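Local coordinates for protein putative hyaluronoglucosaminidase (Clostridium perfringens, PDB 6PWI) that probably removes terminal N-acetylhexosamine residues from glycans as a family 84 glycoside hydrolase, the chain holding the catalytic part of a longer secreted, cell-wall-anchored protein, at residues 50-55 and 159-164; 73-78 and 153-158; 334-339 and 363-368; 374-379 and 415-420; 554-559 and 587-592. All blocks are in the same frame, centred on the assembly; numbering follows the deposited sequence.

How the interactions relate
The five contacts sample three parts of the chain. Interactions 1 and 2 belong to the N-terminal domain and touch each other: Leu52 CD1 lies 3.9 Å from Phe158 CZ, and the centres of the two contacts are about 10 Å apart. Interactions 3 and 4 lie in the barrel that follows, their centres about 13 Å apart, joined by a probable hydrogen bond of 2.7 Å between Asp365 OD1 and Thr375 OG1. Interaction 3 is the one near the active site, the side chain of Tyr334 being about 8 Å from that of Asp299, the predicted proton donor. Interaction 5 sits in the C-terminal helices, its centre about 39 Å from that of interaction 3.

Interaction 1: residues 50-55 and 159-164; sequences VTLGTD and NQLEGN
The backbone N of Leu52 gives a nearly straight hydrogen bond to the carbonyl O of Asn164, 2.9 Å long with 172° at the hydrogen. The same oxygen also receives a CA-H...O contact from Thr51, with Thr51 CA 3.4 Å from Asn164 O, so that two neighbouring residues of one chain segment converge on a single acceptor.

This polar grip prolongs the antiparallel pairing of strands 48-51 and 165-175 in the mixed sheet of the N-terminal domain, related by sequence to domain 2 of family 20 glycoside hydrolases. Val50 and Leu166 are already bonded through their backbones there, and residues 159-164 form the loop that brings the chain back from helix 144-158 to this sheet.

Among the apolar contacts, Leu52 and Leu161 reach toward each other tip to tip, CD1 of Leu52 standing 4.0 Å from CD1 of Leu161. Both also touch Leu166 of strand 165-175. At the exposed margin the side chains of Thr51 and Asn164 pass at a slant, with CG2 of Thr51 4.0 Å from ND2 of Asn164. Thr51 presents this methyl because CG2 is anti to the backbone N, while OG1 is anti to the carbonyl carbon. Farther along the loop, Lys79 NZ bonds to the carbonyl O of Gly163.

Interaction 2: residues 73-78 and 153-158; sequences LEVLSI and SLKAIF
Val75 fills the tight part of the contact by splitting its two methyls between two partners. CG2 presses on Lys155 CB at 3.6 Å, while CG1 lies over one face of the Phe158 ring in a CH-pi contact, 4.1 Å from the centroid and 29° off the normal. With CG1 anti to the backbone N (chi1 162°), the branches diverge, one toward each neighbour. Ring atom CD2 of Phe158 also approaches the backbone of the first helix, 3.5 Å from Val75 O.

These residues belong to helices 66-78 and 144-158, which run nearly parallel: the axes of the two short segments come within 9.5 Å at an angle of 9°. Both helices pack on the mixed sheet of the N-terminal domain, in an alpha/beta layered arrangement. Leu76 and Phe158 both meet Phe96 of strand 94-100, and Phe158 also touches Leu166 of strand 165-175.

At the rim of the apolar part Ile78 reaches across with CD1, 3.8 Å from Lys155 CG, and crosses that chain at about a right angle. Lys155 is extended throughout; its aliphatic part takes the apolar contacts and its amino group is carried toward Glu74 and Asp205. The side at Glu74, which is exposed, is looser and more polar. There Lys155 NZ makes a long salt bridge of 3.6 Å with Glu74 OE1, and its stronger partner is Asp205, beyond the two helices.

Interaction 3: residues 334-339 and 363-368; sequences YTKESA and TGDVIL
Two loops of the (beta/alpha)8 barrel characteristic of family 84 catalytic domains meet here: residues 334-339 follow strand 328-330, and residues 363-368 follow the adjacent strand 359-362. Tyr334 brings the contact near the active site, its side chain about 8 Å from that of the predicted proton donor, Asp299. The loop backbones are stitched by three hydrogen bonds. Thr363 N donates to Tyr334 O, 3.0 Å away. Lys336 N bonds to Gly364 O at 3.1 Å, and Glu337 N to Asp365 O at 3.0 Å.

Between these bonds Thr335 pushes its methyl into the bend of the second loop, CG2 standing 3.3 Å from Thr363 OG1. That hydroxyl donates within its own segment to Val366 O from above the carbonyl plane, a bond that spans the bend of residues 363-366. Thr335 OG1, lying between its backbone N and carbonyl carbon (chi1 80°), accepts from Ser338 N in an ST motif. The Tyr334 ring slants past Thr363, its CD1 3.6 Å from Thr363 CG2, while Thr363 OG1 lies at the ring edge.

Lys336 and Asp365 run side by side and point the same way. A water accepts from Lys336 NZ and donates to Asp365 OD1, while the stronger partner of this carboxylate is Thr375 OG1 on helix 373-383. A second water, 2.8 Å from Glu337 OE1, links that carboxylate to Ile367 N. The opposite charges of Lys336 and Asp365, bridged by the first water, probably stabilise one another and add to the backbone bonds that fix the two loops together.

Interaction 4: residues 374-379 and 415-420; sequences ETFEFF and VTNFKG
One ordered water ties the two segments together, donating to Phe376 O and to Asn417 O, each 3.0 Å away. It thus links a carbonyl of the helix to one of the incoming loop. Beside it, Asn417 turns its amide against the base of the phenylalanine, with ND2 3.4 Å from Phe376 CB. The chi1 of 53° places CG of Asn417 between its own backbone N and carbonyl carbon, bringing the amide to this helical turn; ND2 also bonds weakly to Gln373 O.

The helix, 373-383, packs outside the parallel eight-stranded barrel, and residues 415-420 lead into strand 418-423, which closes that barrel beside strand 179-184. Phe376 points from the helix toward this strand and also meets Ala387 and Met389 of strand 387-391, next to strand 418-423 in the barrel.

Its ring is held on both faces. Thr375 CG2 lies over the centre of one, and Phe418 CB over the centre of the other, 3.7 Å from the centroid in a CH-pi contact. Beyond that CB the Phe418 ring forms an offset stack with the Phe376 ring, the centroids 4.6 Å and the planes 11° apart. Val415 CG1 closes on the edge of the Phe376 ring, 3.7 Å from CD2. Arg446 in turn makes a cation-pi contact with Phe418 and bonds to its carbonyl O.

Interaction 5: residues 554-559 and 587-592; sequences RDLAES and EEYTAS
Helices 540-572 and 575-591 run antiparallel here, the axes of the short segments approaching to 7.8 Å at 166°, with Asp555 opposite Ser592 and Ser559 opposite Glu588. Beta carbons meet closely across the interface. Ser559 CB rests 3.5 Å from Glu588 CB, and Asp555 CB lies equally near Ser592 CB. Ser559 OG, anti to its backbone N (chi1 176°), lies 3.8 Å from Tyr589 CB and bonds to Gly585 O.

On one flank the contact is apolar. Leu556 sends CD2 to the edge of the Tyr589 ring, 4.2 Å from CD1, and the same methyl is 3.6 Å from Ser592 OG. That hydroxyl bonds back to Tyr589 O at 2.6 Å, within its own segment. Helix 613-623 lies against this flank, Ile614 touching both Leu556 and Tyr589.

The other flank gathers acidic groups. Glu588 is bent at chi2 (-69°), which folds its carboxylate back toward the first helix: OE2 comes 3.5 Å from Glu558 OE1, with the two carboxylate planes 37° apart, and Asp555 OD1 is also near. Such crowding could raise the proton affinity of one of these groups. Asp555 OD2 has a hydrogen-bond partner in His595 NE2. The arrangement is a helical hairpin, its two helices joined by a short turn, within the C-terminal bundle of helices.

Interaction 1: residues 50-55 and 159-164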
# COMPACT_ATOMS: atom_id res chain seq x y z
N VAL A 50 19.79 -11.74 -24.76
CA VAL A 50 20.65 -12.69 -24.08
C VAL A 50 19.86 -13.98 -23.85
O VAL A 50 18.63 -13.94 -23.76
CB VAL A 50 21.15 -12.07 -22.76
CG1 VAL A 50 21.53 -13.10 -21.70
CG2 VAL A 50 22.28 -11.08 -23.01
N THR A 51 20.57 -15.11 -23.78
CA THR A 51 19.93 -16.38 -23.46
C THR A 51 20.33 -16.81 -22.05
O THR A 51 21.51 -16.80 -21.72
CB THR A 51 20.23 -17.46 -24.52
OG1 THR A 51 19.94 -16.92 -25.81
CG2 THR A 51 19.42 -18.72 -24.33
N LEU A 52 19.33 -17.17 -21.24
CA LEU A 52 19.56 -17.65 -19.89
C LEU A 52 19.88 -19.14 -19.95
O LEU A 52 19.21 -19.88 -20.66
CB LEU A 52 18.31 -17.41 -19.04
CG LEU A 52 17.90 -15.95 -18.85
CD1 LEU A 52 16.63 -15.87 -18.03
CD2 LEU A 52 19.01 -15.16 -18.17
N GLY A 53 20.91 -19.55 -19.19
CA GLY A 53 21.31 -20.94 -19.12
C GLY A 53 20.54 -21.68 -18.04
O GLY A 53 19.87 -21.06 -17.22
N THR A 54 20.63 -23.02 -18.06
CA THR A 54 20.01 -23.87 -17.06
C THR A 54 20.84 -23.82 -15.78
O THR A 54 20.30 -23.96 -14.68
CB THR A 54 19.85 -25.30 -17.58
OG1 THR A 54 19.03 -25.22 -18.74
CG2 THR A 54 19.20 -26.24 -16.58
N ASP A 55 22.16 -23.65 -15.94
CA ASP A 55 23.08 -23.62 -14.82
C ASP A 55 23.84 -22.29 -14.82
O ASP A 55 24.45 -21.92 -15.82
CB ASP A 55 24.00 -24.84 -14.80
CG ASP A 55 23.27 -26.15 -14.55
OD1 ASP A 55 23.03 -26.89 -15.52
OD2 ASP A 55 22.94 -26.43 -13.37
N ASN A 159 9.31 -12.82 -14.08
CA ASN A 159 7.94 -13.31 -13.98
C ASN A 159 7.18 -13.09 -15.29
O ASN A 159 6.08 -13.62 -15.46
CB ASN A 159 7.19 -12.69 -12.80
CG ASN A 159 7.33 -13.47 -11.52
OD1 ASN A 159 7.36 -14.70 -11.54
ND2 ASN A 159 7.42 -12.78 -10.40
N GLN A 160 7.75 -12.31 -16.22
CA GLN A 160 7.04 -12.00 -17.45
C GLN A 160 7.82 -12.47 -18.68
O GLN A 160 7.44 -12.16 -19.80
CB GLN A 160 6.65 -10.51 -17.49
CG GLN A 160 7.84 -9.58 -17.65
CD GLN A 160 7.48 -8.12 -17.53
OE1 GLN A 160 7.05 -7.48 -18.49
NE2 GLN A 160 7.72 -7.55 -16.36
N LEU A 161 8.89 -13.24 -18.46
CA LEU A 161 9.69 -13.76 -19.57
C LEU A 161 8.97 -14.94 -20.22
O LEU A 161 8.65 -15.92 -19.55
CB LEU A 161 11.07 -14.17 -19.07
CG LEU A 161 12.08 -13.03 -18.89
CD1 LEU A 161 13.45 -13.57 -18.53
CD2 LEU A 161 12.15 -12.16 -20.13
N GLU A 162 8.75 -14.83 -21.54
CA GLU A 162 8.03 -15.83 -22.31
C GLU A 162 8.80 -17.15 -22.27
O GLU A 162 8.22 -18.19 -21.95
CB GLU A 162 7.77 -15.33 -23.74
N GLY A 163 10.10 -17.09 -22.58
CA GLY A 163 10.96 -18.27 -22.60
C GLY A 163 12.26 -18.02 -21.85
O GLY A 163 12.24 -17.62 -20.69
N ASN A 164 13.39 -18.24 -22.52
CA ASN A 164 14.67 -18.06 -21.86
C ASN A 164 15.47 -16.95 -22.55
O ASN A 164 16.69 -16.92 -22.47
CB ASN A 164 15.42 -19.39 -21.70
CG ASN A 164 15.67 -20.11 -23.02
OD1 ASN A 164 15.10 -19.74 -24.05
ND2 ASN A 164 16.51 -21.12 -22.99

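Interaction 2: residues 73-78 and 153-158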
# COMPACT_ATOMS: atom_id res chain seq x y z
N LEU A 73 17.93 -16.24 -5.11
CA LEU A 73 17.66 -17.66 -5.31
C LEU A 73 16.19 -17.90 -5.67
O LEU A 73 15.90 -18.78 -6.46
CB LEU A 73 18.13 -18.46 -4.09
CG LEU A 73 19.62 -18.36 -3.79
CD1 LEU A 73 20.03 -19.29 -2.65
CD2 LEU A 73 20.47 -18.63 -5.02
N GLU A 74 15.29 -17.09 -5.09
CA GLU A 74 13.89 -17.01 -5.50
C GLU A 74 13.81 -16.69 -6.98
O GLU A 74 13.06 -17.31 -7.73
CB GLU A 74 13.19 -15.84 -4.79
CG GLU A 74 12.19 -16.23 -3.73
CD GLU A 74 11.29 -15.07 -3.31
OE1 GLU A 74 10.34 -14.77 -4.06
OE2 GLU A 74 11.56 -14.45 -2.26
N VAL A 75 14.58 -15.69 -7.41
CA VAL A 75 14.54 -15.21 -8.78
C VAL A 75 15.02 -16.32 -9.72
O VAL A 75 14.45 -16.49 -10.79
CB VAL A 75 15.31 -13.89 -8.95
CG1 VAL A 75 15.65 -13.60 -10.40
CG2 VAL A 75 14.55 -12.73 -8.33
N LEU A 76 16.05 -17.06 -9.31
CA LEU A 76 16.60 -18.11 -10.17
C LEU A 76 15.58 -19.24 -10.37
O LEU A 76 15.46 -19.77 -11.48
CB LEU A 76 17.90 -18.66 -9.58
CG LEU A 76 19.10 -17.71 -9.60
CD1 LEU A 76 20.39 -18.47 -9.31
CD2 LEU A 76 19.21 -17.00 -10.94
N SER A 77 14.86 -19.59 -9.30
CA SER A 77 13.95 -20.73 -9.34
C SER A 77 12.67 -20.44 -10.12
O SER A 77 11.95 -21.36 -10.49
CB SER A 77 13.67 -21.27 -7.96
OG SER A 77 12.84 -20.37 -7.25
N ILE A 78 12.40 -19.15 -10.41
CA ILE A 78 11.28 -18.78 -11.25
C ILE A 78 11.47 -19.38 -12.65
O ILE A 78 10.49 -19.77 -13.28
CB ILE A 78 11.05 -17.25 -11.27
CG1 ILE A 78 10.26 -16.79 -10.04
CG2 ILE A 78 10.37 -16.79 -12.56
CD1 ILE A 78 10.37 -15.32 -9.73
N SER A 153 13.49 -6.00 -8.88
CA SER A 153 13.21 -5.61 -10.25
C SER A 153 13.45 -6.79 -11.19
O SER A 153 12.65 -7.00 -12.10
CB SER A 153 13.96 -4.39 -10.66
OG SER A 153 13.40 -3.24 -10.04
N LEU A 154 14.51 -7.58 -10.94
CA LEU A 154 14.77 -8.77 -11.73
C LEU A 154 13.63 -9.78 -11.57
O LEU A 154 13.30 -10.49 -12.53
CB LEU A 154 16.10 -9.41 -11.32
CG LEU A 154 17.36 -8.74 -11.87
CD1 LEU A 154 18.61 -9.40 -11.29
CD2 LEU A 154 17.38 -8.78 -13.40
N LYS A 155 13.05 -9.85 -10.37
CA LYS A 155 11.96 -10.76 -10.09
C LYS A 155 10.76 -10.39 -10.95
O LYS A 155 10.08 -11.25 -11.50
CB LYS A 155 11.59 -10.73 -8.60
CG LYS A 155 10.67 -11.86 -8.18
CD LYS A 155 9.90 -11.63 -6.90
CE LYS A 155 8.85 -12.70 -6.70
NZ LYS A 155 8.05 -12.44 -5.48
N ALA A 156 10.50 -9.08 -11.04
CA ALA A 156 9.43 -8.58 -11.88
C ALA A 156 9.71 -8.94 -13.34
O ALA A 156 8.80 -9.34 -14.07
CB ALA A 156 9.26 -7.09 -11.68
N ILE A 157 10.98 -8.83 -13.76
CA ILE A 157 11.33 -9.10 -15.15
C ILE A 157 11.13 -10.58 -15.45
O ILE A 157 10.52 -10.94 -16.46
CB ILE A 157 12.75 -8.60 -15.49
CG1 ILE A 157 12.84 -7.07 -15.42
CG2 ILE A 157 13.18 -9.12 -16.85
CD1 ILE A 157 14.20 -6.49 -15.75
N PHE A 158 11.62 -11.43 -14.54
CA PHE A 158 11.65 -12.87 -14.77
C PHE A 158 10.24 -13.45 -14.81
O PHE A 158 9.99 -14.43 -15.51
CB PHE A 158 12.59 -13.56 -13.78
CG PHE A 158 14.06 -13.60 -14.16
CD1 PHE A 158 14.65 -12.56 -14.87
CD2 PHE A 158 14.86 -14.68 -13.79
CE1 PHE A 158 16.00 -12.60 -15.20
CE2 PHE A 158 16.20 -14.71 -14.13
CZ PHE A 158 16.77 -13.68 -14.84

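Interaction 3: residues 334-339 and 363-368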
# COMPACT_ATOMS: atom_id res chain seq x y z
N TYR A 334 -1.12 16.73 14.59
CA TYR A 334 -0.67 16.05 13.38
C TYR A 334 -1.45 16.52 12.15
O TYR A 334 -1.40 15.88 11.10
CB TYR A 334 -0.74 14.53 13.54
CG TYR A 334 -2.11 14.01 13.91
CD1 TYR A 334 -3.10 13.84 12.95
CD2 TYR A 334 -2.41 13.71 15.23
CE1 TYR A 334 -4.36 13.38 13.29
CE2 TYR A 334 -3.67 13.24 15.59
CZ TYR A 334 -4.64 13.08 14.61
OH TYR A 334 -5.87 12.63 14.99
N THR A 335 -2.19 17.62 12.30
CA THR A 335 -2.84 18.26 11.16
C THR A 335 -2.73 19.77 11.31
O THR A 335 -2.57 20.28 12.42
CB THR A 335 -4.34 17.92 11.02
OG1 THR A 335 -5.10 18.71 11.93
CG2 THR A 335 -4.68 16.45 11.19
N LYS A 336 -2.85 20.46 10.17
CA LYS A 336 -2.73 21.91 10.15
C LYS A 336 -3.91 22.51 10.92
O LYS A 336 -3.74 23.51 11.61
CB LYS A 336 -2.69 22.41 8.71
CG LYS A 336 -2.44 23.90 8.54
CD LYS A 336 -2.68 24.34 7.13
CE LYS A 336 -2.47 25.83 6.98
NZ LYS A 336 -2.63 26.25 5.57
N GLU A 337 -5.08 21.87 10.80
CA GLU A 337 -6.28 22.31 11.49
C GLU A 337 -6.08 22.33 13.01
O GLU A 337 -6.44 23.31 13.66
CB GLU A 337 -7.46 21.41 11.13
CG GLU A 337 -8.77 21.87 11.75
CD GLU A 337 -9.96 20.95 11.49
OE1 GLU A 337 -9.80 19.72 11.65
OE2 GLU A 337 -11.03 21.47 11.11
N SER A 338 -5.51 21.26 13.57
CA SER A 338 -5.36 21.18 15.01
C SER A 338 -4.14 21.98 15.46
O SER A 338 -3.93 22.17 16.66
CB SER A 338 -5.27 19.76 15.46
OG SER A 338 -3.95 19.29 15.32
N ALA A 339 -3.35 22.45 14.50
CA ALA A 339 -2.24 23.33 14.78
C ALA A 339 -2.75 24.77 14.82
O ALA A 339 -1.97 25.69 15.07
CB ALA A 339 -1.17 23.16 13.73
N THR A 363 -0.70 14.08 8.83
CA THR A 363 -1.74 13.51 7.99
C THR A 363 -2.22 14.52 6.96
O THR A 363 -3.01 14.17 6.09
CB THR A 363 -2.90 12.91 8.80
OG1 THR A 363 -3.70 13.98 9.30
CG2 THR A 363 -2.44 12.00 9.92
N GLY A 364 -1.73 15.77 7.06
CA GLY A 364 -2.08 16.83 6.12
C GLY A 364 -2.81 18.00 6.79
O GLY A 364 -2.61 18.29 7.97
N ASP A 365 -3.66 18.67 6.01
CA ASP A 365 -4.41 19.83 6.48
C ASP A 365 -5.48 19.41 7.49
O ASP A 365 -5.79 20.16 8.41
CB ASP A 365 -5.01 20.59 5.29
CG ASP A 365 -4.04 21.56 4.63
OD1 ASP A 365 -2.85 21.59 5.03
OD2 ASP A 365 -4.48 22.31 3.73
N VAL A 366 -6.02 18.20 7.29
CA VAL A 366 -7.10 17.63 8.10
C VAL A 366 -6.75 16.16 8.33
O VAL A 366 -5.72 15.70 7.84
CB VAL A 366 -8.46 17.76 7.40
CG1 VAL A 366 -8.91 19.21 7.26
CG2 VAL A 366 -8.48 17.06 6.04
N ILE A 367 -7.63 15.44 9.04
CA ILE A 367 -7.40 14.04 9.35
C ILE A 367 -7.30 13.22 8.06
O ILE A 367 -6.39 12.41 7.92
CB ILE A 367 -8.44 13.48 10.34
CG1 ILE A 367 -8.36 14.22 11.69
CG2 ILE A 367 -8.29 11.98 10.52
CD1 ILE A 367 -9.43 13.83 12.70
N LEU A 368 -8.24 13.43 7.13
CA LEU A 368 -8.15 12.75 5.84
C LEU A 368 -7.53 13.68 4.81
O LEU A 368 -8.12 13.95 3.77
CB LEU A 368 -9.54 12.28 5.39
CG LEU A 368 -10.42 11.57 6.43
CD1 LEU A 368 -11.77 11.21 5.82
CD2 LEU A 368 -9.74 10.31 6.97
O HOH W 1 -1.98 23.81 3.79
O HOH W 2 -9.57 17.14 10.72

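Interaction 4: residues 374-379 and 415-420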
# COMPACT_ATOMS: atom_id res chain seq x y z
N GLU A 374 1.32 22.49 -0.19
CA GLU A 374 1.02 23.55 0.78
C GLU A 374 1.06 23.01 2.21
O GLU A 374 1.61 23.66 3.10
CB GLU A 374 -0.32 24.22 0.49
CG GLU A 374 -0.33 25.10 -0.75
CD GLU A 374 -0.40 24.39 -2.10
OE1 GLU A 374 -0.80 23.19 -2.16
OE2 GLU A 374 -0.06 25.04 -3.11
N THR A 375 0.49 21.82 2.42
CA THR A 375 0.48 21.22 3.74
C THR A 375 1.91 20.92 4.22
O THR A 375 2.20 21.03 5.41
CB THR A 375 -0.46 20.01 3.82
OG1 THR A 375 -0.79 19.86 5.20
CG2 THR A 375 0.13 18.71 3.29
N PHE A 376 2.79 20.54 3.28
CA PHE A 376 4.16 20.21 3.63
C PHE A 376 4.97 21.48 3.88
O PHE A 376 5.83 21.49 4.76
CB PHE A 376 4.78 19.24 2.61
CG PHE A 376 4.13 17.88 2.61
CD1 PHE A 376 3.81 17.25 3.81
CD2 PHE A 376 3.85 17.21 1.43
CE1 PHE A 376 3.20 16.00 3.81
CE2 PHE A 376 3.26 15.96 1.44
CZ PHE A 376 2.92 15.36 2.63
N GLU A 377 4.67 22.55 3.13
CA GLU A 377 5.29 23.84 3.37
C GLU A 377 4.95 24.31 4.78
O GLU A 377 5.81 24.85 5.48
CB GLU A 377 4.80 24.90 2.36
CG GLU A 377 5.46 24.82 1.00
CD GLU A 377 4.77 25.61 -0.12
OE1 GLU A 377 3.80 26.35 0.17
OE2 GLU A 377 5.22 25.48 -1.29
N PHE A 378 3.69 24.10 5.18
CA PHE A 378 3.25 24.52 6.50
C PHE A 378 4.02 23.74 7.57
O PHE A 378 4.55 24.33 8.51
CB PHE A 378 1.74 24.36 6.68
CG PHE A 378 1.30 24.58 8.10
CD1 PHE A 378 0.98 25.85 8.57
CD2 PHE A 378 1.27 23.53 9.01
CE1 PHE A 378 0.61 26.05 9.89
CE2 PHE A 378 0.91 23.74 10.33
CZ PHE A 378 0.57 25.00 10.77
N PHE A 379 4.04 22.41 7.40
CA PHE A 379 4.69 21.52 8.36
C PHE A 379 6.15 21.93 8.53
O PHE A 379 6.64 22.00 9.66
CB PHE A 379 4.59 20.06 7.91
CG PHE A 379 5.24 19.09 8.87
CD1 PHE A 379 4.48 18.44 9.84
CD2 PHE A 379 6.60 18.85 8.83
CE1 PHE A 379 5.07 17.56 10.73
CE2 PHE A 379 7.20 17.98 9.73
CZ PHE A 379 6.43 17.33 10.67
N VAL A 415 4.41 16.92 -6.02
CA VAL A 415 4.81 17.31 -4.67
C VAL A 415 6.15 16.66 -4.33
O VAL A 415 6.31 15.45 -4.47
CB VAL A 415 3.74 16.95 -3.63
CG1 VAL A 415 4.19 17.32 -2.22
CG2 VAL A 415 2.40 17.60 -3.95
N THR A 416 7.09 17.47 -3.82
CA THR A 416 8.48 17.03 -3.72
C THR A 416 9.02 17.14 -2.28
O THR A 416 10.10 16.63 -2.00
CB THR A 416 9.37 17.85 -4.66
OG1 THR A 416 9.27 19.23 -4.30
CG2 THR A 416 9.00 17.70 -6.12
N ASN A 417 8.28 17.80 -1.38
CA ASN A 417 8.90 18.32 -0.17
C ASN A 417 8.56 17.48 1.06
O ASN A 417 8.12 18.02 2.09
CB ASN A 417 8.57 19.81 0.02
CG ASN A 417 7.08 20.11 -0.02
OD1 ASN A 417 6.30 19.34 -0.59
ND2 ASN A 417 6.68 21.22 0.57
N PHE A 418 8.77 16.16 0.98
CA PHE A 418 8.43 15.28 2.09
C PHE A 418 9.24 13.99 2.02
O PHE A 418 9.76 13.65 0.96
CB PHE A 418 6.91 15.07 2.19
CG PHE A 418 6.31 14.21 1.11
CD1 PHE A 418 5.77 12.97 1.42
CD2 PHE A 418 6.28 14.63 -0.21
CE1 PHE A 418 5.22 12.17 0.44
CE2 PHE A 418 5.72 13.83 -1.19
CZ PHE A 418 5.19 12.60 -0.87
N LYS A 419 9.30 13.29 3.16
CA LYS A 419 10.28 12.25 3.43
C LYS A 419 9.77 10.88 2.98
O LYS A 419 10.54 9.94 2.87
CB LYS A 419 10.57 12.17 4.94
CG LYS A 419 11.37 13.33 5.51
CD LYS A 419 11.79 13.12 6.96
CE LYS A 419 13.12 13.78 7.27
NZ LYS A 419 13.34 13.88 8.74
N GLY A 420 8.46 10.76 2.74
CA GLY A 420 7.87 9.48 2.40
C GLY A 420 6.42 9.36 2.86
O GLY A 420 5.87 10.30 3.42
O HOH W 3 7.33 18.94 4.85

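Interaction 5: residues 554-559 and 587-592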
# COMPACT_ATOMS: atom_id res chain seq x y z
N ARG A 554 -23.78 -8.03 -6.99
CA ARG A 554 -24.49 -8.94 -7.87
C ARG A 554 -25.96 -8.54 -7.94
O ARG A 554 -26.53 -8.41 -9.02
CB ARG A 554 -24.32 -10.39 -7.42
CG ARG A 554 -25.09 -11.40 -8.26
CD ARG A 554 -24.98 -12.85 -7.81
NE ARG A 554 -23.59 -13.22 -7.56
CZ ARG A 554 -23.04 -13.34 -6.35
NH1 ARG A 554 -21.77 -13.68 -6.23
NH2 ARG A 554 -23.77 -13.13 -5.27
N ASP A 555 -26.55 -8.29 -6.76
CA ASP A 555 -27.94 -7.88 -6.65
C ASP A 555 -28.17 -6.54 -7.36
O ASP A 555 -29.19 -6.38 -8.03
CB ASP A 555 -28.40 -7.91 -5.19
CG ASP A 555 -28.27 -9.29 -4.55
OD1 ASP A 555 -28.23 -10.30 -5.30
OD2 ASP A 555 -28.22 -9.35 -3.30
N LEU A 556 -27.23 -5.58 -7.21
CA LEU A 556 -27.36 -4.29 -7.88
C LEU A 556 -27.40 -4.51 -9.39
O LEU A 556 -28.21 -3.88 -10.07
CB LEU A 556 -26.19 -3.35 -7.53
CG LEU A 556 -26.13 -2.75 -6.12
CD1 LEU A 556 -25.01 -1.73 -6.07
CD2 LEU A 556 -27.44 -2.12 -5.69
N ALA A 557 -26.53 -5.38 -9.91
CA ALA A 557 -26.49 -5.65 -11.34
C ALA A 557 -27.80 -6.27 -11.81
O ALA A 557 -28.33 -5.89 -12.85
CB ALA A 557 -25.31 -6.52 -11.69
N GLU A 558 -28.34 -7.22 -11.02
CA GLU A 558 -29.58 -7.88 -11.37
C GLU A 558 -30.74 -6.88 -11.34
O GLU A 558 -31.62 -6.92 -12.19
CB GLU A 558 -29.82 -9.10 -10.49
CG GLU A 558 -29.21 -10.36 -11.08
CD GLU A 558 -28.96 -11.53 -10.14
OE1 GLU A 558 -29.19 -11.37 -8.91
OE2 GLU A 558 -28.54 -12.60 -10.63
N SER A 559 -30.71 -5.97 -10.35
CA SER A 559 -31.74 -4.96 -10.17
C SER A 559 -31.75 -3.98 -11.34
O SER A 559 -32.80 -3.63 -11.85
CB SER A 559 -31.55 -4.25 -8.86
OG SER A 559 -32.50 -3.21 -8.71
N GLU A 587 -37.13 -6.26 -5.88
CA GLU A 587 -36.74 -7.37 -5.02
C GLU A 587 -35.22 -7.47 -4.97
O GLU A 587 -34.66 -7.76 -3.91
CB GLU A 587 -37.36 -8.70 -5.49
CG GLU A 587 -38.86 -8.79 -5.26
CD GLU A 587 -39.59 -9.92 -5.97
OE1 GLU A 587 -38.98 -10.59 -6.84
OE2 GLU A 587 -40.79 -10.14 -5.66
N GLU A 588 -34.57 -7.21 -6.11
CA GLU A 588 -33.12 -7.28 -6.20
C GLU A 588 -32.48 -6.14 -5.42
O GLU A 588 -31.48 -6.35 -4.73
CB GLU A 588 -32.66 -7.34 -7.65
CG GLU A 588 -33.13 -8.57 -8.39
CD GLU A 588 -32.52 -9.91 -7.98
OE1 GLU A 588 -31.87 -9.98 -6.90
OE2 GLU A 588 -32.69 -10.88 -8.75
N TYR A 589 -33.06 -4.94 -5.50
CA TYR A 589 -32.52 -3.83 -4.72
C TYR A 589 -32.59 -4.17 -3.24
O TYR A 589 -31.61 -3.95 -2.52
CB TYR A 589 -33.17 -2.48 -5.04
CG TYR A 589 -32.62 -1.36 -4.20
CD1 TYR A 589 -31.29 -0.96 -4.34
CD2 TYR A 589 -33.38 -0.72 -3.24
CE1 TYR A 589 -30.75 0.05 -3.56
CE2 TYR A 589 -32.86 0.29 -2.45
CZ TYR A 589 -31.54 0.68 -2.61
OH TYR A 589 -30.99 1.68 -1.86
N THR A 590 -33.73 -4.71 -2.78
CA THR A 590 -33.86 -5.08 -1.38
C THR A 590 -32.80 -6.11 -1.01
O THR A 590 -32.14 -5.97 0.01
CB THR A 590 -35.29 -5.48 -1.01
OG1 THR A 590 -35.99 -4.23 -0.94
CG2 THR A 590 -35.40 -6.15 0.35
N ALA A 591 -32.64 -7.13 -1.87
CA ALA A 591 -31.65 -8.19 -1.73
C ALA A 591 -30.24 -7.61 -1.55
O ALA A 591 -29.47 -8.09 -0.72
CB ALA A 591 -31.72 -9.11 -2.92
N SER A 592 -29.93 -6.55 -2.31
CA SER A 592 -28.60 -5.97 -2.29
C SER A 592 -28.27 -5.42 -0.90
O SER A 592 -27.10 -5.19 -0.60
CB SER A 592 -28.47 -4.90 -3.35
OG SER A 592 -29.02 -3.68 -2.89